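Local coordinates for development-specific protein S (Myxococcus xanthus, PDB 1NPS) that binds two calcium ions through its N-terminal domain, the part modelled here, and, induced during fruiting body formation, assembles on myxospore surfaces when calcium is present, at residues T4-E9 against S40-P45; I33-I38 against N77-R82. All coordinates share one frame; numbering follows the deposited sequence.

Contact 1: residues T4-E9 against S40-P45; sequences TVFYNE and SVKVPP. With CA (calcium ion), chain B.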
ATOM      1  N   THR A   4       4.950   4.852   1.958  1.00  5.31           N
ATOM      2  CA  THR A   4       6.072   4.073   1.448  1.00  5.47           C
ATOM      3  C   THR A   4       5.756   2.603   1.751  1.00  5.54           C
ATOM      4  O   THR A   4       5.403   2.260   2.881  1.00  5.76           O
ATOM      5  CB  THR A   4       7.419   4.499   2.087  1.00  6.10           C
ATOM      6  OG1 THR A   4       7.519   5.931   2.086  1.00  6.72           O
ATOM      7  CG2 THR A   4       8.573   3.953   1.281  1.00  5.52           C
ATOM      8  N   VAL A   5       5.734   1.781   0.707  1.00  4.73           N
ATOM      9  CA  VAL A   5       5.450   0.358   0.844  1.00  5.26           C
ATOM     10  C   VAL A   5       6.734  -0.459   0.833  1.00  5.42           C
ATOM     11  O   VAL A   5       7.625  -0.217   0.011  1.00  6.76           O
ATOM     12  CB  VAL A   5       4.491  -0.126  -0.273  1.00  5.02           C
ATOM     13  CG1 VAL A   5       3.154   0.619  -0.169  1.00  5.21           C
ATOM     14  CG2 VAL A   5       5.115   0.085  -1.649  1.00  4.78           C
ATOM     15  N   PHE A   6       6.798  -1.465   1.702  1.00  6.14           N
ATOM     16  CA  PHE A   6       7.989  -2.307   1.831  1.00  6.15           C
ATOM     17  C   PHE A   6       7.727  -3.769   1.483  1.00  7.04           C
ATOM     18  O   PHE A   6       6.613  -4.277   1.679  1.00  6.30           O
ATOM     19  CB  PHE A   6       8.547  -2.217   3.260  1.00  5.37           C
ATOM     20  CG  PHE A   6       9.043  -0.849   3.631  1.00  5.48           C
ATOM     21  CD1 PHE A   6       8.163   0.118   4.110  1.00  5.69           C
ATOM     22  CD2 PHE A   6      10.390  -0.518   3.474  1.00  6.29           C
ATOM     23  CE1 PHE A   6       8.612   1.397   4.430  1.00  5.96           C
ATOM     24  CE2 PHE A   6      10.845   0.747   3.789  1.00  5.10           C
ATOM     25  CZ  PHE A   6       9.952   1.711   4.266  1.00  5.90           C
ATOM     26  N   TYR A   7       8.741  -4.439   0.932  1.00  8.00           N
ATOM     27  CA  TYR A   7       8.596  -5.852   0.574  1.00  9.86           C
ATOM     28  C   TYR A   7       8.544  -6.800   1.768  1.00  8.98           C
ATOM     29  O   TYR A   7       7.889  -7.848   1.696  1.00  7.96           O
ATOM     30  CB  TYR A   7       9.685  -6.282  -0.408  1.00 14.43           C
ATOM     31  CG  TYR A   7       9.276  -6.111  -1.858  1.00 18.72           C
ATOM     32  CD1 TYR A   7       8.490  -5.021  -2.264  1.00 20.51           C
ATOM     33  CD2 TYR A   7       9.651  -7.051  -2.819  1.00 19.96           C
ATOM     34  CE1 TYR A   7       8.086  -4.875  -3.589  1.00 21.04           C
ATOM     35  CE2 TYR A   7       9.253  -6.917  -4.148  1.00 21.60           C
ATOM     36  CZ  TYR A   7       8.470  -5.828  -4.526  1.00 22.36           C
ATOM     37  OH  TYR A   7       8.062  -5.705  -5.839  1.00 21.62           O
ATOM     38  N   ASN A   8       9.193  -6.418   2.866  1.00  7.82           N
ATOM     39  CA  ASN A   8       9.211  -7.219   4.091  1.00  8.45           C
ATOM     40  C   ASN A   8       8.637  -6.437   5.271  1.00  8.53           C
ATOM     41  O   ASN A   8       8.496  -5.208   5.209  1.00  7.02           O
ATOM     42  CB  ASN A   8      10.630  -7.685   4.432  1.00 11.24           C
ATOM     43  CG  ASN A   8      11.236  -8.571   3.353  1.00 12.94           C
ATOM     44  OD1 ASN A   8      12.380  -8.369   2.946  1.00 16.57           O
ATOM     45  ND2 ASN A   8      10.468  -9.546   2.874  1.00 16.45           N
ATOM     46  N   GLU A   9       8.260  -7.161   6.321  1.00  7.52           N
ATOM     47  CA  GLU A   9       7.703  -6.554   7.530  1.00  8.49           C
ATOM     48  C   GLU A   9       8.706  -5.656   8.275  1.00  8.15           C
ATOM     49  O   GLU A   9       9.904  -5.691   8.011  1.00  6.45           O
ATOM     50  CB  GLU A   9       7.164  -7.647   8.470  1.00  9.24           C
ATOM     51  CG  GLU A   9       5.944  -8.387   7.911  1.00 10.92           C
ATOM     52  CD  GLU A   9       5.289  -9.350   8.892  1.00 12.21           C
ATOM     53  OE1 GLU A   9       5.960  -9.840   9.822  1.00 13.30           O
ATOM     54  OE2 GLU A   9       4.085  -9.626   8.725  1.00 14.81           O
ATOM     55  N   SER A  40       4.718  -4.272   4.685  1.00  4.03           N
ATOM     56  CA  SER A  40       4.664  -3.196   5.679  1.00  4.08           C
ATOM     57  C   SER A  40       4.551  -1.849   4.972  1.00  4.17           C
ATOM     58  O   SER A  40       4.915  -1.724   3.795  1.00  4.45           O
ATOM     59  CB  SER A  40       5.846  -3.256   6.674  1.00  3.30           C
ATOM     60  OG  SER A  40       7.105  -2.986   6.091  1.00  4.77           O
ATOM     61  N   VAL A  41       3.942  -0.876   5.645  1.00  4.10           N
ATOM     62  CA  VAL A  41       3.728   0.436   5.064  1.00  4.64           C
ATOM     63  C   VAL A  41       3.883   1.569   6.069  1.00  5.29           C
ATOM     64  O   VAL A  41       3.499   1.446   7.236  1.00  4.66           O
ATOM     65  CB  VAL A  41       2.294   0.550   4.487  1.00  6.24           C
ATOM     66  CG1 VAL A  41       2.109   1.882   3.770  1.00  5.05           C
ATOM     67  CG2 VAL A  41       1.996  -0.609   3.545  1.00  5.32           C
ATOM     68  N   LYS A  42       4.458   2.673   5.605  1.00  5.18           N
ATOM     69  CA  LYS A  42       4.620   3.864   6.423  1.00  4.63           C
ATOM     70  C   LYS A  42       3.584   4.863   5.919  1.00  4.44           C
ATOM     71  O   LYS A  42       3.391   5.017   4.710  1.00  3.94           O
ATOM     72  CB  LYS A  42       6.030   4.453   6.286  1.00  5.17           C
ATOM     73  CG  LYS A  42       7.123   3.660   6.992  1.00  6.68           C
ATOM     74  CD  LYS A  42       8.430   4.429   7.015  1.00  5.96           C
ATOM     75  CE  LYS A  42       9.497   3.649   7.749  1.00  7.13           C
ATOM     76  NZ  LYS A  42      10.801   4.359   7.778  1.00  8.05           N
ATOM     77  N   VAL A  43       2.854   5.476   6.838  1.00  4.72           N
ATOM     78  CA  VAL A  43       1.846   6.446   6.460  1.00  5.72           C
ATOM     79  C   VAL A  43       2.011   7.701   7.315  1.00  5.40           C
ATOM     80  O   VAL A  43       1.701   7.686   8.501  1.00  5.50           O
ATOM     81  CB  VAL A  43       0.412   5.861   6.635  1.00  5.48           C
ATOM     82  CG1 VAL A  43      -0.640   6.813   6.073  1.00  5.20           C
ATOM     83  CG2 VAL A  43       0.312   4.502   5.967  1.00  6.14           C
ATOM     84  N   PRO A  44       2.537   8.792   6.726  1.00  4.36           N
ATOM     85  CA  PRO A  44       2.728  10.040   7.462  1.00  5.25           C
ATOM     86  C   PRO A  44       1.409  10.801   7.536  1.00  6.74           C
ATOM     87  O   PRO A  44       0.439  10.440   6.857  1.00  7.67           O
ATOM     88  CB  PRO A  44       3.734  10.787   6.585  1.00  5.14           C
ATOM     89  CG  PRO A  44       3.292  10.422   5.221  1.00  4.86           C
ATOM     90  CD  PRO A  44       3.044   8.924   5.347  1.00  4.09           C
ATOM     91  N   PRO A  45       1.358  11.869   8.352  1.00  6.71           N
ATOM     92  CA  PRO A  45       0.168  12.713   8.529  1.00  7.94           C
ATOM     93  C   PRO A  45      -0.340  13.289   7.202  1.00  8.56           C
ATOM     94  O   PRO A  45       0.440  13.536   6.292  1.00  8.82           O
ATOM     95  CB  PRO A  45       0.692  13.826   9.425  1.00  7.74           C
ATOM     96  CG  PRO A  45       1.629  13.098  10.310  1.00  6.92           C
ATOM     97  CD  PRO A  45       2.398  12.237   9.332  1.00  6.72           C
TER
HETATM   98 CA    CA B  90       6.290  -9.094   1.397  1.00 16.85          CA
HETATM   99  O   HOH W   1       7.256 -10.038   0.573  1.00 42.48           O
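Thr4, Val5 and Phe6 pair with Lys42, Val41 and Ser40 as neighbouring antiparallel strands of the first Greek key motif, strand 3-6 lying between 40-42 and 15-18. Thr4 and Lys42 bond both ways: Lys42 N donates to Thr4 O at 2.9 Å, and the return bond from Thr4 N to Lys42 O is longer, 3.2 Å. Phe6 N closes the ladder on Ser40 O at 2.8 Å. In the non-hydrogen-bonded pair between, Val5 and Val41 stand side by side on the buried face, CG1 of Val5 4.1 Å from CG2 of Val41.

On the other face the Phe6 ring turns its edge to Ser40 O, which lies in the ring plane, while the extended Lys42 chain slants past CE1 and CZ, its CG 3.7 Å from Phe6 CE1. Losing the ring to an alanine here would probably strip Lys42 CG to CE of one apolar surface they lie against and let that chain swing more freely. A chi1 of 67° sets Ser40 OG between its own backbone N and carbonyl carbon, where it donates to Asn8 O at 2.8 Å; a further hydrogen bond with Phe11 N ties down the chain after its corner at Tyr7. There Tyr7 O binds calcium at 2.0 Å. A serine bracing the folded hairpin after the first strand is a hallmark of the βγ-crystallin Greek key.

Contact 2: residues I33-I38 against N77-R82; sequences IENNTI and NVSSIR. With CA (calcium ion), chain C; CA (calcium ion), chain B.
Asn35 and Asn36 meet Ser79 at the second calcium ion, where the loop before strand 40-42 faces the chain leading into strand 80-85. Ser79 OG binds the metal at 2.1 Å and donates to Asn35 OD1 at 2.7 Å, in the carboxamide plane and on a lone pair. With chi1 at -176° the Asn35 amide swings away from its own backbone N and over to the serine; Asn35 is thus a second-shell residue that fixes the direction of a first-shell ligand. Asn36 supplies OD1 to the same ion at 2.2 Å, and its backbone N donates a hydrogen bond to Val78 O at 3.1 Å from above the carbonyl plane.

That grip on the ion is one tight place; the other lies inward, where Ile38 and Ile81 meet tip to tip, CD1 to CD1 at 3.7 Å, with Leu71 against Ile38 and Leu51 against Ile81. Looser is the water-mediated seam: one water bridges Thr37 N and Val78 O, another links Ile38 O to Asn77 N. Both Greek keys carry the N/D-N/D-X-X-S/T-S signature of calcium-binding βγ-crystallins, and this ion takes Asn36 from the first key, Ser79 and Gln53 O from the second.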
ATOM      1  N   ILE A  33       6.385  -2.325  -8.166  1.00  8.22           N
ATOM      2  CA  ILE A  33       5.761  -2.994  -7.028  1.00  8.05           C
ATOM      3  C   ILE A  33       5.069  -4.246  -7.522  1.00  9.06           C
ATOM      4  O   ILE A  33       3.984  -4.168  -8.085  1.00  8.99           O
ATOM      5  CB  ILE A  33       4.716  -2.088  -6.345  1.00  8.62           C
ATOM      6  CG1 ILE A  33       5.407  -0.860  -5.742  1.00  9.21           C
ATOM      7  CG2 ILE A  33       3.920  -2.878  -5.279  1.00  8.46           C
ATOM      8  CD1 ILE A  33       4.462   0.120  -5.096  1.00  8.50           C
ATOM      9  N   GLU A  34       5.713  -5.390  -7.335  1.00 10.24           N
ATOM     10  CA  GLU A  34       5.159  -6.668  -7.772  1.00 11.09           C
ATOM     11  C   GLU A  34       3.892  -7.035  -7.015  1.00  9.79           C
ATOM     12  O   GLU A  34       3.719  -6.690  -5.847  1.00  8.33           O
ATOM     13  CB  GLU A  34       6.190  -7.783  -7.610  1.00 14.23           C
ATOM     14  CG  GLU A  34       7.439  -7.580  -8.433  1.00 18.33           C
ATOM     15  CD  GLU A  34       8.618  -8.336  -7.869  1.00 20.62           C
ATOM     16  OE1 GLU A  34       8.629  -9.580  -7.975  1.00 22.91           O
ATOM     17  OE2 GLU A  34       9.534  -7.686  -7.315  1.00 23.50           O
ATOM     18  N   ASN A  35       3.024  -7.779  -7.684  1.00  9.49           N
ATOM     19  CA  ASN A  35       1.767  -8.196  -7.086  1.00  7.86           C
ATOM     20  C   ASN A  35       1.978  -9.035  -5.821  1.00  7.82           C
ATOM     21  O   ASN A  35       2.909  -9.857  -5.751  1.00  7.68           O
ATOM     22  CB  ASN A  35       0.974  -8.995  -8.106  1.00  7.18           C
ATOM     23  CG  ASN A  35      -0.378  -9.380  -7.599  1.00  6.58           C
ATOM     24  OD1 ASN A  35      -1.187  -8.522  -7.245  1.00  5.82           O
ATOM     25  ND2 ASN A  35      -0.638 -10.684  -7.553  1.00  6.35           N
ATOM     26  N   ASN A  36       1.088  -8.853  -4.848  1.00  8.22           N
ATOM     27  CA  ASN A  36       1.126  -9.577  -3.573  1.00  8.18           C
ATOM     28  C   ASN A  36       2.534  -9.646  -2.963  1.00  7.63           C
ATOM     29  O   ASN A  36       3.040 -10.746  -2.704  1.00  7.82           O
ATOM     30  CB  ASN A  36       0.596 -11.022  -3.732  1.00  8.78           C
ATOM     31  CG  ASN A  36      -0.826 -11.105  -4.299  1.00  8.28           C
ATOM     32  OD1 ASN A  36      -1.623 -10.175  -4.201  1.00  6.99           O
ATOM     33  ND2 ASN A  36      -1.149 -12.264  -4.873  1.00  8.88           N
ATOM     34  N   THR A  37       3.186  -8.505  -2.754  1.00  8.14           N
ATOM     35  CA  THR A  37       4.530  -8.515  -2.162  1.00  7.22           C
ATOM     36  C   THR A  37       4.670  -7.595  -0.956  1.00  6.86           C
ATOM     37  O   THR A  37       5.550  -7.797  -0.104  1.00  8.54           O
ATOM     38  CB  THR A  37       5.646  -8.155  -3.187  1.00  7.31           C
ATOM     39  OG1 THR A  37       5.386  -6.871  -3.770  1.00  9.12           O
ATOM     40  CG2 THR A  37       5.765  -9.223  -4.277  1.00  7.05           C
ATOM     41  N   ILE A  38       3.785  -6.613  -0.854  1.00  6.64           N
ATOM     42  CA  ILE A  38       3.817  -5.653   0.242  1.00  5.34           C
ATOM     43  C   ILE A  38       3.628  -6.312   1.608  1.00  5.57           C
ATOM     44  O   ILE A  38       2.739  -7.138   1.799  1.00  5.84           O
ATOM     45  CB  ILE A  38       2.772  -4.560   0.011  1.00  5.55           C
ATOM     46  CG1 ILE A  38       3.123  -3.804  -1.271  1.00  5.47           C
ATOM     47  CG2 ILE A  38       2.696  -3.639   1.204  1.00  4.59           C
ATOM     48  CD1 ILE A  38       2.139  -2.731  -1.620  1.00  7.15           C
ATOM     49  N   ASN A  77      -0.467  -9.983  -0.245  1.00  7.83           N
ATOM     50  CA  ASN A  77      -1.772 -10.215  -0.843  1.00  8.56           C
ATOM     51  C   ASN A  77      -2.423  -8.943  -1.336  1.00  7.51           C
ATOM     52  O   ASN A  77      -3.644  -8.873  -1.383  1.00  8.54           O
ATOM     53  CB  ASN A  77      -2.723 -10.873   0.169  1.00  9.60           C
ATOM     54  CG  ASN A  77      -2.740 -12.389   0.071  1.00 12.30           C
ATOM     55  OD1 ASN A  77      -2.731 -12.956  -1.022  1.00 13.03           O
ATOM     56  ND2 ASN A  77      -2.785 -13.056   1.222  1.00 13.42           N
ATOM     57  N   VAL A  78      -1.646  -7.906  -1.617  1.00  6.97           N
ATOM     58  CA  VAL A  78      -2.222  -6.649  -2.104  1.00  7.49           C
ATOM     59  C   VAL A  78      -2.082  -6.552  -3.626  1.00  6.32           C
ATOM     60  O   VAL A  78      -0.987  -6.715  -4.166  1.00  6.93           O
ATOM     61  CB  VAL A  78      -1.596  -5.410  -1.395  1.00  8.11           C
ATOM     62  CG1 VAL A  78      -2.172  -4.119  -1.946  1.00  7.81           C
ATOM     63  CG2 VAL A  78      -1.863  -5.473   0.114  1.00  9.31           C
ATOM     64  N   SER A  79      -3.192  -6.293  -4.312  1.00  5.85           N
ATOM     65  CA  SER A  79      -3.179  -6.202  -5.766  1.00  5.59           C
ATOM     66  C   SER A  79      -3.561  -4.836  -6.327  1.00  4.96           C
ATOM     67  O   SER A  79      -3.346  -4.566  -7.503  1.00  4.78           O
ATOM     68  CB  SER A  79      -4.052  -7.296  -6.375  1.00  5.76           C
ATOM     69  OG  SER A  79      -3.592  -8.587  -5.989  1.00  5.99           O
ATOM     70  N   SER A  80      -4.181  -3.997  -5.513  1.00  5.44           N
ATOM     71  CA  SER A  80      -4.526  -2.640  -5.935  1.00  4.94           C
ATOM     72  C   SER A  80      -4.520  -1.743  -4.699  1.00  5.43           C
ATOM     73  O   SER A  80      -4.636  -2.240  -3.567  1.00  5.16           O
ATOM     74  CB  SER A  80      -5.841  -2.582  -6.742  1.00  5.51           C
ATOM     75  OG  SER A  80      -6.968  -3.041  -6.013  1.00  4.38           O
ATOM     76  N   ILE A  81      -4.294  -0.445  -4.905  1.00  4.53           N
ATOM     77  CA  ILE A  81      -4.200   0.514  -3.796  1.00  4.94           C
ATOM     78  C   ILE A  81      -4.744   1.905  -4.177  1.00  4.80           C
ATOM     79  O   ILE A  81      -4.582   2.359  -5.314  1.00  4.95           O
ATOM     80  CB  ILE A  81      -2.687   0.748  -3.374  1.00  6.60           C
ATOM     81  CG1 ILE A  81      -1.977  -0.574  -3.057  1.00  6.57           C
ATOM     82  CG2 ILE A  81      -2.588   1.683  -2.169  1.00  6.29           C
ATOM     83  CD1 ILE A  81      -0.462  -0.424  -2.806  1.00  3.21           C
ATOM     84  N   ARG A  82      -5.398   2.562  -3.221  1.00  4.14           N
ATOM     85  CA  ARG A  82      -5.899   3.931  -3.405  1.00  3.89           C
ATOM     86  C   ARG A  82      -5.243   4.750  -2.289  1.00  3.84           C
ATOM     87  O   ARG A  82      -5.369   4.413  -1.110  1.00  4.20           O
ATOM     88  CB  ARG A  82      -7.430   4.006  -3.273  1.00  3.31           C
ATOM     89  CG  ARG A  82      -8.204   3.211  -4.332  1.00  5.33           C
ATOM     90  CD  ARG A  82      -9.710   3.487  -4.285  1.00  7.52           C
ATOM     91  NE  ARG A  82      -9.974   4.920  -4.338  1.00  9.98           N
ATOM     92  CZ  ARG A  82     -10.938   5.548  -3.671  1.00 12.39           C
ATOM     93  NH1 ARG A  82     -11.796   4.872  -2.919  1.00 12.32           N
ATOM     94  NH2 ARG A  82     -11.058   6.865  -3.787  1.00 13.33           N
TER
HETATM   95 CA    CA C 145      -3.822 -10.092  -4.519  1.00 17.16          CA
HETATM   96 CA    CA B  90       6.290  -9.094   1.397  1.00 16.85          CA
HETATM   97  O   HOH W   2       1.583  -5.963  -3.221  1.00  9.41           O
HETATM   98  O   HOH W   3       0.635  -7.489   0.255  1.00 16.47           O
HETATM   99  O   HOH W   4      -4.299 -11.725  -3.404  1.00 20.87           O
HETATM  100  O   HOH W   1       7.256 -10.038   0.573  1.00 42.48           O
HETATM  101  O   HOH W   5      -3.636  -8.832  -3.655  1.00 43.10           O
HETATM  102  O   HOH W   6      -4.383 -10.996  -5.873  1.00 60.70           O

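The segments of contact 1 and contact 2 alternate along the chain, their centres about 12 Å apart, and Tyr7 and Val5 join them. The hydroxyl Tyr7 OH probably hydrogen-bonds Glu34 N at 2.8 Å, while Tyr7 CZ packs against Thr37 OG1 at 3.3 Å. Deeper in, Val5 CG2 touches Ile33 CD1 at 3.5 Å, so the inner face of the sheet in 4-9 against 40-45 continues into the loop 33-38. Both contacts also share a calcium ion, to which Tyr7 and Thr37 give backbone oxygens and Ser39 and Asn76 side-chain ones. Of the two contacts only contact 2 touches the other ion, which also takes Gln53 O and lies about 14 Å from the Val5 side chain.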